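PDB 4Y0L: putative membrane protein mmpL11, which probably helps export lipids or related substrates across the mycobacterial envelope as an RND-family transporter, of which this is a periplasmic domain. Local coordinates for residues L5-A10 against A82-V87. Sequence-based numbering, arbitrary orientation.
Sequences LVRFDA and AAQVDV
R7 reaches over the outward side of the sheet to meet two residues of the neighbouring strand at once. Its NH1 forms a salt bridge with D86 OD2, modelled at 2.5 Å, the carboxylate meeting the guanidinium at its edge with the two planes turned 42° apart. One face of the same group is taken by the amide of Q84: the planes lie 22° from parallel, and Q84 OE1 sits over the guanidinium centre, 3.4 Å from R7 CZ. This is a stack, not a hydrogen bond. Bends at chi2 and chi3 (87°) swing the arginine tip across to these partners, whereas the glutamine runs extended from CG onward. A water lies near the guanidinium plane, 2.6 Å from D86 OD2 and also hydrogen-bonded to L5 O, and bridges carboxylate to backbone.

The strands beneath are antiparallel. L5 with D86 and R7 with Q84 are hydrogen-bonded pairs; between them V6 and V85 make a non-hydrogen-bonded one, with V6 CA 3.3 Å from Q84 O in a CA-H...O contact. The fold is beta-alpha-beta-beta-alpha-beta, ferredoxin-like, as in the porter subdomains of RND transporters: two helices back a four-stranded antiparallel sheet, and the C-terminal strand 84-87 forms one edge by pairing with the first strand, 2-7, whose V6 bonds through its backbone to A50 of strand 49-55.

V6 and V85 point to the helix-covered face, V6 onto I25 and V85 onto A80. There V6 CG1 approaches A83 CB at 4.0 Å. Where the pairing ends, F8 tips its ring back so that CE1 lies 3.6 Å from A83 CB. That ring also stacks with H18 and touches T21 and I22 of helix 19-29.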
ATOM      1  N   LEU A   5      -4.159   0.568  -2.672  1.00 25.52           N
ATOM      2  CA  LEU A   5      -4.406  -0.788  -3.150  1.00 31.94           C
ATOM      3  C   LEU A   5      -3.182  -1.341  -3.876  1.00 26.75           C
ATOM      4  O   LEU A   5      -2.650  -0.700  -4.779  1.00 30.63           O
ATOM      5  CB  LEU A   5      -5.620  -0.806  -4.082  1.00 33.87           C
ATOM      6  CG  LEU A   5      -6.152  -2.188  -4.467  1.00 38.18           C
ATOM      7  CD1 LEU A   5      -6.904  -2.818  -3.305  1.00 29.64           C
ATOM      8  CD2 LEU A   5      -7.038  -2.093  -5.695  1.00 43.50           C
ATOM      9  N   VAL A   6      -2.749  -2.534  -3.477  1.00 22.74           N
ATOM     10  CA  VAL A   6      -1.586  -3.177  -4.079  1.00 23.83           C
ATOM     11  C   VAL A   6      -1.986  -4.485  -4.756  1.00 20.96           C
ATOM     12  O   VAL A   6      -2.506  -5.389  -4.104  1.00 19.78           O
ATOM     13  CB  VAL A   6      -0.490  -3.464  -3.032  1.00 28.29           C
ATOM     14  CG1 VAL A   6       0.806  -3.871  -3.720  1.00 30.86           C
ATOM     15  CG2 VAL A   6      -0.257  -2.244  -2.151  1.00 26.42           C
ATOM     16  N   ARG A   7      -1.738  -4.578  -6.060  1.00 21.09           N
ATOM     17  CA  ARG A   7      -2.057  -5.781  -6.826  1.00 33.06           C
ATOM     18  C   ARG A   7      -0.788  -6.484  -7.279  1.00 28.34           C
ATOM     19  O   ARG A   7       0.176  -5.840  -7.696  1.00 30.27           O
ATOM     20  CB  ARG A   7      -2.922  -5.445  -8.047  1.00 46.34           C
ATOM     21  CG  ARG A   7      -4.317  -4.944  -7.706  1.00 40.14           C
ATOM     22  CD  ARG A   7      -4.549  -3.536  -8.220  1.00 43.19           C
ATOM     23  NE  ARG A   7      -5.035  -3.519  -9.598  1.00 48.45           N
ATOM     24  CZ  ARG A   7      -5.026  -2.446 -10.385  1.00 48.74           C
ATOM     25  NH1 ARG A   7      -4.540  -1.293  -9.942  1.00 45.58           N
ATOM     26  NH2 ARG A   7      -5.494  -2.527 -11.622  1.00 63.83           N
ATOM     27  N   PHE A   8      -0.804  -7.811  -7.192  1.00 22.75           N
ATOM     28  CA  PHE A   8       0.309  -8.641  -7.634  1.00 21.13           C
ATOM     29  C   PHE A   8      -0.100  -9.483  -8.837  1.00 28.60           C
ATOM     30  O   PHE A   8      -1.266  -9.847  -8.985  1.00 28.48           O
ATOM     31  CB  PHE A   8       0.787  -9.540  -6.497  1.00 19.12           C
ATOM     32  CG  PHE A   8       1.339  -8.786  -5.326  1.00 18.44           C
ATOM     33  CD1 PHE A   8       2.651  -8.347  -5.327  1.00 22.62           C
ATOM     34  CD2 PHE A   8       0.546  -8.515  -4.223  1.00 19.76           C
ATOM     35  CE1 PHE A   8       3.166  -7.651  -4.251  1.00 15.32           C
ATOM     36  CE2 PHE A   8       1.054  -7.820  -3.143  1.00 26.40           C
ATOM     37  CZ  PHE A   8       2.368  -7.387  -3.156  1.00 14.92           C
ATOM     38  N   ASP A   9       0.872  -9.795  -9.686  1.00 24.81           N
ATOM     39  CA  ASP A   9       0.611 -10.480 -10.945  1.00 30.07           C
ATOM     40  C   ASP A   9       0.644 -11.998 -10.793  1.00 26.55           C
ATOM     41  O   ASP A   9       0.031 -12.714 -11.585  1.00 30.41           O
ATOM     42  CB  ASP A   9       1.630 -10.052 -12.004  1.00 46.31           C
ATOM     43  CG  ASP A   9       0.980  -9.436 -13.230  1.00 53.82           C
ATOM     44  OD1 ASP A   9      -0.126  -9.873 -13.613  1.00 64.67           O
ATOM     45  OD2 ASP A   9       1.584  -8.513 -13.817  1.00 70.59           O
ATOM     46  N   ALA A  10       1.369 -12.484  -9.789  1.00 27.79           N
ATOM     47  CA  ALA A  10       1.463 -13.921  -9.542  1.00 25.45           C
ATOM     48  C   ALA A  10       1.153 -14.266  -8.091  1.00 27.49           C
ATOM     49  O   ALA A  10       1.665 -13.633  -7.166  1.00 32.58           O
ATOM     50  CB  ALA A  10       2.845 -14.429  -9.915  1.00 37.42           C
ATOM     51  N   ALA A  82       7.566  -4.155  -9.086  1.00 23.69           N
ATOM     52  CA  ALA A  82       6.754  -4.722 -10.159  1.00 26.60           C
ATOM     53  C   ALA A  82       5.271  -4.736  -9.795  1.00 17.76           C
ATOM     54  O   ALA A  82       4.410  -4.794 -10.674  1.00 22.32           O
ATOM     55  CB  ALA A  82       7.228  -6.126 -10.489  1.00 20.55           C
ATOM     56  N   ALA A  83       4.972  -4.682  -8.502  1.00 19.40           N
ATOM     57  CA  ALA A  83       3.587  -4.685  -8.045  1.00 18.78           C
ATOM     58  C   ALA A  83       2.895  -3.388  -8.445  1.00 28.03           C
ATOM     59  O   ALA A  83       3.531  -2.339  -8.545  1.00 28.75           O
ATOM     60  CB  ALA A  83       3.519  -4.885  -6.541  1.00 18.42           C
ATOM     61  N   GLN A  84       1.589  -3.470  -8.679  1.00 33.04           N
ATOM     62  CA  GLN A  84       0.800  -2.313  -9.080  1.00 31.91           C
ATOM     63  C   GLN A  84       0.231  -1.614  -7.850  1.00 31.70           C
ATOM     64  O   GLN A  84      -0.325  -2.265  -6.969  1.00 29.28           O
ATOM     65  CB  GLN A  84      -0.326  -2.743 -10.021  1.00 32.26           C
ATOM     66  CG  GLN A  84      -0.892  -1.627 -10.880  1.00 41.25           C
ATOM     67  CD  GLN A  84      -1.869  -2.140 -11.921  1.00 61.72           C
ATOM     68  OE1 GLN A  84      -2.124  -3.342 -12.012  1.00 64.11           O
ATOM     69  NE2 GLN A  84      -2.420  -1.229 -12.716  1.00 65.67           N
ATOM     70  N   VAL A  85       0.381  -0.293  -7.794  1.00 22.43           N
ATOM     71  CA  VAL A  85      -0.123   0.499  -6.674  1.00 24.27           C
ATOM     72  C   VAL A  85      -1.071   1.587  -7.169  1.00 26.26           C
ATOM     73  O   VAL A  85      -0.862   2.172  -8.230  1.00 34.92           O
ATOM     74  CB  VAL A  85       1.033   1.149  -5.875  1.00 44.48           C
ATOM     75  CG1 VAL A  85       0.499   2.103  -4.805  1.00 50.00           C
ATOM     76  CG2 VAL A  85       1.893   0.085  -5.233  1.00 40.12           C
ATOM     77  N   ASP A  86      -2.112   1.849  -6.384  1.00 33.40           N
ATOM     78  CA  ASP A  86      -3.065   2.909  -6.682  1.00 23.18           C
ATOM     79  C   ASP A  86      -3.538   3.570  -5.396  1.00 22.89           C
ATOM     80  O   ASP A  86      -3.904   2.887  -4.439  1.00 33.84           O
ATOM     81  CB  ASP A  86      -4.263   2.361  -7.459  1.00 24.19           C
ATOM     82  CG  ASP A  86      -3.911   1.983  -8.884  1.00 45.74           C
ATOM     83  OD1 ASP A  86      -3.999   2.861  -9.769  1.00 48.57           O
ATOM     84  OD2 ASP A  86      -3.549   0.811  -9.119  1.00 46.92           O
ATOM     85  N   VAL A  87      -3.520   4.899  -5.381  1.00 32.67           N
ATOM     86  CA  VAL A  87      -3.985   5.670  -4.234  1.00 31.87           C
ATOM     87  C   VAL A  87      -5.376   6.239  -4.512  1.00 41.87           C
ATOM     88  O   VAL A  87      -5.606   6.864  -5.546  1.00 44.57           O
ATOM     89  CB  VAL A  87      -3.019   6.823  -3.895  1.00 36.51           C
ATOM     90  CG1 VAL A  87      -3.469   7.543  -2.631  1.00 30.58           C
ATOM     91  CG2 VAL A  87      -1.599   6.300  -3.729  1.00 25.54           C
TER
HETATM   92  O   HOH W   1      -3.274  -0.798  -7.158  1.00 40.90           O